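Local coordinates for ABC transporter substrate-binding protein (Bradyrhizobium japonicum, PDB 4I1D) that probably serves as the periplasmic solute-binding component of an ABC transporter, perhaps for polyamines, and holds D-malate in this crystal, at residues A[191-196]-A[200-205]; A[210-213]-A[218-221]; A[126-131]-A[137-142]. All coordinates share one frame; numbering follows the deposited sequence.

Contact 1: residues A[191-196]-A[200-205]. With MLT (D-malate), chain U.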
loop_
_atom_site.group_PDB
_atom_site.type_symbol
_atom_site.label_atom_id
_atom_site.label_comp_id
_atom_site.label_asym_id
_atom_site.label_seq_id
_atom_site.Cartn_x
_atom_site.Cartn_y
_atom_site.Cartn_z
ATOM N N ALA A 191 -27.668 16.508 15.697
ATOM C CA ALA A 191 -28.407 17.715 16.034
ATOM C C ALA A 191 -28.418 18.693 14.859
ATOM O O ALA A 191 -29.462 19.239 14.508
ATOM C CB ALA A 191 -27.817 18.369 17.249
ATOM N N GLN A 192 -27.252 18.914 14.261
ATOM C CA GLN A 192 -27.142 19.824 13.127
ATOM C C GLN A 192 -28.072 19.382 11.981
ATOM O O GLN A 192 -28.719 20.216 11.335
ATOM C CB GLN A 192 -25.694 19.892 12.643
ATOM C CG GLN A 192 -25.466 20.860 11.490
ATOM C CD GLN A 192 -25.801 22.305 11.853
ATOM O OE1 GLN A 192 -25.531 22.760 12.968
ATOM N NE2 GLN A 192 -26.389 23.034 10.905
ATOM N N LEU A 193 -28.136 18.070 11.740
ATOM C CA LEU A 193 -28.972 17.524 10.669
ATOM C C LEU A 193 -30.437 17.919 10.852
ATOM O O LEU A 193 -31.116 18.296 9.888
ATOM C CB LEU A 193 -28.840 15.996 10.597
ATOM C CG LEU A 193 -27.472 15.487 10.110
ATOM C CD1 LEU A 193 -27.396 13.970 10.173
ATOM C CD2 LEU A 193 -27.141 15.984 8.696
ATOM N N LEU A 194 -30.931 17.815 12.087
ATOM C CA LEU A 194 -32.307 18.210 12.375
ATOM C C LEU A 194 -32.463 19.721 12.236
ATOM O O LEU A 194 -33.428 20.204 11.651
ATOM C CB LEU A 194 -32.708 17.784 13.785
ATOM C CG LEU A 194 -33.236 16.370 13.992
ATOM C CD1 LEU A 194 -33.607 16.195 15.445
ATOM C CD2 LEU A 194 -34.440 16.123 13.103
ATOM N N ASN A 195 -31.498 20.463 12.772
ATOM C CA ASN A 195 -31.594 21.913 12.823
ATOM C C ASN A 195 -31.627 22.603 11.457
ATOM O O ASN A 195 -32.350 23.582 11.281
ATOM C CB ASN A 195 -30.454 22.496 13.673
ATOM C CG ASN A 195 -30.626 23.991 13.932
ATOM O OD1 ASN A 195 -31.553 24.404 14.629
ATOM N ND2 ASN A 195 -29.736 24.804 13.366
ATOM N N ASP A 196 -30.836 22.118 10.499
ATOM C CA ASP A 196 -30.768 22.780 9.188
ATOM C C ASP A 196 -31.685 22.139 8.160
ATOM O O ASP A 196 -31.759 22.590 7.023
ATOM C CB ASP A 196 -29.329 22.872 8.645
ATOM C CG ASP A 196 -28.640 21.514 8.534
ATOM O OD1 ASP A 196 -29.338 20.478 8.462
ATOM O OD2 ASP A 196 -27.385 21.488 8.512
ATOM N N ASP A 200 -35.481 15.006 7.640
ATOM C CA ASP A 200 -36.816 15.248 8.160
ATOM C C ASP A 200 -37.104 14.339 9.344
ATOM O O ASP A 200 -37.995 14.609 10.151
ATOM C CB ASP A 200 -37.859 15.039 7.052
ATOM C CG ASP A 200 -37.619 15.951 5.855
ATOM O OD1 ASP A 200 -37.745 17.186 6.017
ATOM O OD2 ASP A 200 -37.291 15.441 4.760
HETATM N N MSE A 201 -36.340 13.258 9.440
HETATM C CA MSE A 201 -36.489 12.322 10.536
HETATM C C MSE A 201 -35.209 11.511 10.714
HETATM O O MSE A 201 -34.454 11.284 9.758
HETATM C CB MSE A 201 -37.687 11.399 10.286
HETATM C CG MSE A 201 -37.369 10.162 9.475
HETATM SE SE MSE A 201 -39.009 9.234 8.912
HETATM C CE MSE A 201 -39.650 10.586 7.654
ATOM N N GLU A 202 -34.960 11.082 11.945
ATOM C CA GLU A 202 -33.752 10.325 12.231
ATOM C C GLU A 202 -33.858 9.659 13.590
ATOM O O GLU A 202 -34.721 10.010 14.405
ATOM C CB GLU A 202 -32.526 11.246 12.213
ATOM C CG GLU A 202 -32.391 12.116 13.465
ATOM C CD GLU A 202 -31.155 13.011 13.454
ATOM O OE1 GLU A 202 -30.196 12.728 12.695
ATOM O OE2 GLU A 202 -31.151 14.009 14.208
HETATM N N MSE A 203 -32.987 8.684 13.823
HETATM C CA MSE A 203 -32.748 8.233 15.176
HETATM C C MSE A 203 -31.746 9.199 15.763
HETATM O O MSE A 203 -30.845 9.659 15.066
HETATM C CB MSE A 203 -32.168 6.828 15.232
HETATM C CG MSE A 203 -31.831 6.433 16.662
HETATM SE SE MSE A 203 -31.022 4.670 16.853
HETATM C CE MSE A 203 -32.376 3.644 15.947
ATOM N N ALA A 204 -31.908 9.504 17.042
ATOM C CA ALA A 204 -31.020 10.423 17.740
ATOM C C ALA A 204 -31.186 10.235 19.246
ATOM O O ALA A 204 -32.223 9.761 19.717
ATOM C CB ALA A 204 -31.353 11.884 17.340
ATOM N N TRP A 205 -30.163 10.612 19.999
ATOM C CA TRP A 205 -30.247 10.596 21.445
ATOM C C TRP A 205 -31.203 11.690 21.914
ATOM O O TRP A 205 -31.140 12.832 21.447
ATOM C CB TRP A 205 -28.843 10.743 22.043
ATOM C CG TRP A 205 -27.953 9.529 21.736
ATOM C CD1 TRP A 205 -28.270 8.215 21.942
ATOM C CD2 TRP A 205 -26.623 9.535 21.195
ATOM N NE1 TRP A 205 -27.227 7.404 21.560
ATOM C CE2 TRP A 205 -26.204 8.186 21.098
ATOM C CE3 TRP A 205 -25.741 10.545 20.795
ATOM C CZ2 TRP A 205 -24.951 7.822 20.606
ATOM C CZ3 TRP A 205 -24.492 10.185 20.305
ATOM C CH2 TRP A 205 -24.111 8.835 20.213
HETATM C C1 MLT U . -20.327 11.416 20.057
HETATM O O1 MLT U . -19.134 11.549 20.407
HETATM O O2 MLT U . -20.667 10.367 19.462
HETATM C C2 MLT U . -21.340 12.486 20.363
HETATM O O3 MLT U . -20.817 13.803 20.289
HETATM C C3 MLT U . -21.857 12.262 21.769
HETATM C C4 MLT U . -22.672 13.471 22.138
HETATM O O4 MLT U . -22.118 14.450 22.680
HETATM O O5 MLT U . -23.903 13.517 21.900
#
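L194 lays its branch point and one methyl over OE2 of E202, with CG 3.2 Å and CD1 3.5 Å from that oxygen. The preceding residue, L193, reaches the other oxygen less closely, its CD1 lying 4.0 Å from E202 OE1 as the two side chains cross at about a right angle. The glutamate points toward the helix; CG sits between the backbone N and carbonyl carbon (chi1 76°) and the chain beyond is extended, which brings the carboxylate to the two leucines. Leucine suits the buried inner side of the helix, where L194 also packs on A110 and V209; from this helix segment the carboxylate oxygens meet carbon and no polar partner. Strand 182-184, helix 187-196 and strand 201-205 form a beta-alpha-beta crossover, the two strands lying parallel with strand 137-140 between them, and this contact seats the helix on its own following strand. The side chain of E202 is about 7 Å from that of R208, which binds the malate. On the far side of the helix, Q192 NE2 donates to D196 OD2 at 3.0 Å, while Q192 also bonds K54 and I56 of the second subunit. At the strand's end, W205 enters the malate pocket, with CZ3 3.7 Å from C3 of the ligand and ligand O2 at the edge of its ring.

Contact 2: residues A[210-213]-A[218-221]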
loop_
_atom_site.group_PDB
_atom_site.type_symbol
_atom_site.label_atom_id
_atom_site.label_comp_id
_atom_site.label_asym_id
_atom_site.label_seq_id
_atom_site.Cartn_x
_atom_site.Cartn_y
_atom_site.Cartn_z
ATOM N N SER A 210 -33.898 17.339 22.354
ATOM C CA SER A 210 -34.495 18.303 23.262
ATOM C C SER A 210 -33.666 19.583 23.242
ATOM O O SER A 210 -34.216 20.685 23.254
ATOM C CB SER A 210 -34.568 17.739 24.677
ATOM O OG SER A 210 -33.305 17.234 25.066
ATOM N N ALA A 211 -32.344 19.432 23.173
ATOM C CA ALA A 211 -31.450 20.592 23.192
ATOM C C ALA A 211 -31.642 21.464 21.964
ATOM O O ALA A 211 -31.811 22.676 22.085
ATOM C CB ALA A 211 -29.990 20.161 23.321
ATOM N N VAL A 212 -31.637 20.856 20.778
ATOM C CA VAL A 212 -31.827 21.658 19.575
ATOM C C VAL A 212 -33.253 22.237 19.508
ATOM O O VAL A 212 -33.467 23.324 18.961
ATOM C CB VAL A 212 -31.453 20.891 18.294
ATOM C CG1 VAL A 212 -32.318 19.680 18.135
ATOM C CG2 VAL A 212 -31.592 21.788 17.081
ATOM N N ALA A 213 -34.225 21.526 20.077
ATOM C CA ALA A 213 -35.593 22.043 20.132
ATOM C C ALA A 213 -35.656 23.275 21.034
ATOM O O ALA A 213 -36.200 24.312 20.653
ATOM C CB ALA A 213 -36.554 20.980 20.618
ATOM N N LYS A 218 -37.778 23.683 15.006
ATOM C CA LYS A 218 -39.108 23.089 14.966
ATOM C C LYS A 218 -39.004 21.579 14.805
ATOM O O LYS A 218 -39.303 21.038 13.747
ATOM C CB LYS A 218 -39.950 23.703 13.846
ATOM C CG LYS A 218 -40.310 25.159 14.081
ATOM C CD LYS A 218 -40.716 25.379 15.525
ATOM C CE LYS A 218 -41.302 26.774 15.743
ATOM N NZ LYS A 218 -40.322 27.876 15.516
ATOM N N VAL A 219 -38.556 20.906 15.857
ATOM C CA VAL A 219 -38.394 19.460 15.824
ATOM C C VAL A 219 -38.862 18.845 17.134
ATOM O O VAL A 219 -39.026 19.544 18.132
ATOM C CB VAL A 219 -36.928 19.060 15.574
ATOM C CG1 VAL A 219 -36.364 19.826 14.387
ATOM C CG2 VAL A 219 -36.092 19.303 16.821
ATOM N N SER A 220 -39.077 17.535 17.128
ATOM C CA SER A 220 -39.533 16.849 18.327
ATOM C C SER A 220 -39.207 15.370 18.209
ATOM O O SER A 220 -38.474 14.955 17.305
ATOM C CB SER A 220 -41.041 17.044 18.515
ATOM O OG SER A 220 -41.486 16.461 19.728
ATOM N N PHE A 221 -39.754 14.571 19.117
ATOM C CA PHE A 221 -39.500 13.137 19.113
ATOM C C PHE A 221 -40.541 12.411 19.936
ATOM O O PHE A 221 -41.306 13.028 20.673
ATOM C CB PHE A 221 -38.093 12.820 19.643
ATOM C CG PHE A 221 -37.958 12.927 21.141
ATOM C CD1 PHE A 221 -37.565 14.117 21.734
ATOM C CD2 PHE A 221 -38.204 11.829 21.955
ATOM C CE1 PHE A 221 -37.425 14.217 23.120
ATOM C CE2 PHE A 221 -38.071 11.918 23.340
ATOM C CZ PHE A 221 -37.679 13.115 23.923
#
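This is a small apolar contact between a helix and the strand that follows it, made where the end of helix 206-214 comes down beside the start of strand 219-235. V219 is its centre. It points toward the helix, and one methyl, CG2, does the touching: it lies 4.0 Å from CG1 of V212 and 4.2 Å from CB of A213. In both valines the methyl that meets the other stands between the backbone N and the carbonyl carbon (chi1 61° for V212 CG1), and the two side chains cross at about a right angle. A213 also rests its CB 3.8 Å from the backbone oxygen of V219. Alanine suits this spot, since its single methyl lets the backbones draw together, the CA atoms of A213 and V219 being 5.8 Å apart. Beta-branched valine, in turn, favours the extended backbone of a strand, and here it places CG2 toward the helix.

Strand 201-205, helix 206-214 and strand 219-235 make a second beta-alpha-beta crossover, because both strands run antiparallel to strand 100-112, which lies between them. V219 is the first residue of its strand, so the helix end is met just where the chain re-enters the sheet. Both valines are buried, as suits side chains made of hydrocarbon alone, whereas A213 is partly exposed. V219 also touches V209, about one turn of helix before A213, and the side chain of F221 touches V209 and N206. R208, on the same helix, binds the malate, and its side chain is about 6 Å from that of V212.

Contact 3: residues A[126-131]-A[137-142]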
loop_
_atom_site.group_PDB
_atom_site.type_symbol
_atom_site.label_atom_id
_atom_site.label_comp_id
_atom_site.label_asym_id
_atom_site.label_seq_id
_atom_site.Cartn_x
_atom_site.Cartn_y
_atom_site.Cartn_z
ATOM N N ASP A 126 -43.080 3.129 10.871
ATOM C CA ASP A 126 -43.273 4.370 10.129
ATOM C C ASP A 126 -41.966 4.811 9.494
ATOM O O ASP A 126 -41.931 5.173 8.324
ATOM C CB ASP A 126 -43.799 5.471 11.044
ATOM C CG ASP A 126 -45.191 5.165 11.590
ATOM O OD1 ASP A 126 -45.917 4.352 10.975
ATOM O OD2 ASP A 126 -45.560 5.743 12.636
ATOM N N PHE A 127 -40.888 4.766 10.272
ATOM C CA PHE A 127 -39.573 5.171 9.782
ATOM C C PHE A 127 -39.182 4.417 8.516
ATOM O O PHE A 127 -38.624 4.999 7.587
ATOM C CB PHE A 127 -38.505 4.957 10.858
ATOM C CG PHE A 127 -37.167 5.564 10.520
ATOM C CD1 PHE A 127 -36.833 6.833 10.965
ATOM C CD2 PHE A 127 -36.237 4.862 9.773
ATOM C CE1 PHE A 127 -35.594 7.397 10.666
ATOM C CE2 PHE A 127 -34.994 5.424 9.470
ATOM C CZ PHE A 127 -34.678 6.688 9.918
ATOM N N TRP A 128 -39.468 3.117 8.488
ATOM C CA TRP A 128 -39.196 2.289 7.314
ATOM C C TRP A 128 -40.200 2.518 6.174
ATOM O O TRP A 128 -39.931 2.174 5.020
ATOM C CB TRP A 128 -39.153 0.804 7.698
ATOM C CG TRP A 128 -37.757 0.242 7.733
ATOM C CD1 TRP A 128 -37.183 -0.594 6.807
ATOM C CD2 TRP A 128 -36.747 0.483 8.738
ATOM N NE1 TRP A 128 -35.885 -0.887 7.174
ATOM C CE2 TRP A 128 -35.594 -0.246 8.355
ATOM C CE3 TRP A 128 -36.711 1.228 9.921
ATOM C CZ2 TRP A 128 -34.415 -0.244 9.115
ATOM C CZ3 TRP A 128 -35.524 1.232 10.683
ATOM C CH2 TRP A 128 -34.400 0.493 10.272
ATOM N N ASP A 129 -41.350 3.110 6.484
ATOM C CA ASP A 129 -42.390 3.304 5.456
ATOM C C ASP A 129 -42.180 4.598 4.668
ATOM O O ASP A 129 -42.770 5.630 4.979
ATOM C CB ASP A 129 -43.780 3.304 6.082
ATOM C CG ASP A 129 -44.890 3.117 5.051
ATOM O OD1 ASP A 129 -45.946 2.568 5.433
ATOM O OD2 ASP A 129 -44.708 3.511 3.871
ATOM N N VAL A 130 -41.339 4.522 3.644
ATOM C CA VAL A 130 -40.931 5.684 2.870
ATOM C C VAL A 130 -42.064 6.271 2.041
ATOM O O VAL A 130 -42.097 7.474 1.789
ATOM C CB VAL A 130 -39.766 5.328 1.942
ATOM C CG1 VAL A 130 -39.668 6.329 0.802
ATOM C CG2 VAL A 130 -38.466 5.253 2.746
ATOM N N LYS A 131 -42.986 5.418 1.608
ATOM C CA LYS A 131 -44.135 5.887 0.844
ATOM C C LYS A 131 -45.101 6.671 1.731
ATOM O O LYS A 131 -45.587 7.729 1.345
ATOM C CB LYS A 131 -44.851 4.721 0.159
ATOM C CG LYS A 131 -44.220 4.300 -1.170
ATOM C CD LYS A 131 -45.277 3.754 -2.142
ATOM C CE LYS A 131 -44.710 3.546 -3.546
ATOM N NZ LYS A 131 -45.755 3.108 -4.529
ATOM N N ARG A 137 -33.753 11.041 5.669
ATOM C CA ARG A 137 -33.634 10.226 6.868
ATOM C C ARG A 137 -32.170 10.043 7.228
ATOM O O ARG A 137 -31.304 10.012 6.349
ATOM C CB ARG A 137 -34.227 8.831 6.628
ATOM C CG ARG A 137 -35.745 8.757 6.549
ATOM C CD ARG A 137 -36.177 7.475 5.844
ATOM N NE ARG A 137 -37.544 7.082 6.188
ATOM C CZ ARG A 137 -38.640 7.626 5.669
ATOM N NH1 ARG A 137 -39.830 7.187 6.053
ATOM N NH2 ARG A 137 -38.555 8.608 4.772
ATOM N N ALA A 138 -31.907 9.889 8.521
ATOM C CA ALA A 138 -30.558 9.596 9.007
ATOM C C ALA A 138 -30.649 8.506 10.061
ATOM O O ALA A 138 -31.643 8.409 10.790
ATOM C CB ALA A 138 -29.906 10.839 9.592
ATOM N N LEU A 139 -29.617 7.673 10.118
ATOM C CA LEU A 139 -29.486 6.683 11.176
ATOM C C LEU A 139 -28.055 6.810 11.651
ATOM O O LEU A 139 -27.238 7.446 10.980
ATOM C CB LEU A 139 -29.758 5.258 10.657
ATOM C CG LEU A 139 -31.199 4.846 10.328
ATOM C CD1 LEU A 139 -31.246 3.418 9.734
ATOM C CD2 LEU A 139 -32.093 4.956 11.565
ATOM N N ARG A 140 -27.742 6.221 12.797
ATOM C CA ARG A 140 -26.379 6.282 13.316
ATOM C C ARG A 140 -25.511 5.217 12.650
ATOM O O ARG A 140 -25.962 4.087 12.448
ATOM C CB ARG A 140 -26.373 6.063 14.822
ATOM C CG ARG A 140 -24.974 6.215 15.430
ATOM C CD ARG A 140 -24.962 5.927 16.925
ATOM N NE ARG A 140 -23.611 6.073 17.461
ATOM C CZ ARG A 140 -23.165 5.474 18.562
ATOM N NH1 ARG A 140 -23.960 4.667 19.256
ATOM N NH2 ARG A 140 -21.916 5.678 18.964
ATOM N N ASN A 141 -24.277 5.571 12.312
ATOM C CA ASN A 141 -23.338 4.600 11.744
ATOM C C ASN A 141 -22.791 3.709 12.843
ATOM O O ASN A 141 -21.618 3.811 13.210
ATOM C CB ASN A 141 -22.177 5.290 11.015
ATOM C CG ASN A 141 -21.370 4.325 10.149
ATOM O OD1 ASN A 141 -21.330 3.116 10.401
ATOM N ND2 ASN A 141 -20.728 4.860 9.113
ATOM N N HIS A 142 -23.648 2.837 13.365
ATOM C CA HIS A 142 -23.296 2.025 14.519
ATOM C C HIS A 142 -24.372 0.986 14.796
ATOM O O HIS A 142 -25.560 1.282 14.712
ATOM C CB HIS A 142 -23.112 2.919 15.745
ATOM C CG HIS A 142 -22.266 2.308 16.812
ATOM N ND1 HIS A 142 -22.764 1.415 17.738
ATOM C CD2 HIS A 142 -20.951 2.457 17.103
ATOM C CE1 HIS A 142 -21.794 1.046 18.552
ATOM N NE2 HIS A 142 -20.684 1.663 18.189
#
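The carbonyl oxygen of F127 is gripped by two nitrogens of one arginine: R137 NE donates to F127 O at 2.7 Å and R137 NH1 at 2.9 Å. The grip is side-on, with the oxygen near the guanidinium plane. NE approaches in the carbonyl plane, whereas NH1 comes from above it, and its bond is the more bent (137° at the hydrogen, against 151°). V130 closes one face of the guanidinium, CG2 lying 3.8 Å above its centre. NH1 also bonds F133 O in the connecting loop, so the arginine ties together the end of helix 124-128, that loop and strand 137-140. Arginine suits the place because its long chain reaches the helix end and its planar head offers several N-H groups.

The F127 ring swings toward the strand with CG anti to its backbone N (chi1 -170°). Its CZ meets L139 CD2 at 3.5 Å, and the backbone oxygen of A138 sits at the ring edge, 3.6 Å from F127 CZ. The CD of R137 lies over one ring face, offset toward the rim. W128 adds CH2 at 4.3 Å from L139 CD1, its indole nitrogen bonding K172 O. In this helix-on-strand packing L139 thus meets both aromatics, one methyl on each. A leucine in place of R137 would probably leave the F127 carbonyl without its two donors and the F133 carbonyl without one. Since carbonyls at a helix C-terminus carry partial negative charge, the guanidinium is likely to be favoured there by their oxygens, D129 OD2 lying 6.5 Å from R137 NH1 and not in contact.

Along the chain the order is contact 3, contact 1, contact 2, in series and without overlap. All three set a helix against one mixed sheet: strands 137-140 and 201-205 are parallel neighbours in it, and strand 100-112 joins 201-205 to 219-235. The centres of contacts 1 and 2 are 9 Å apart, and V212 touches the helix of contact 1 at N195. Contacts 1 and 3, 11 Å apart, meet through M201 and F127, while contacts 2 and 3, 18 Å apart, do not touch. Contact 1 thus lies between the others, and strand 201-205 leads directly into helix 206-214, so W205 and R208 reach the malate from consecutive elements.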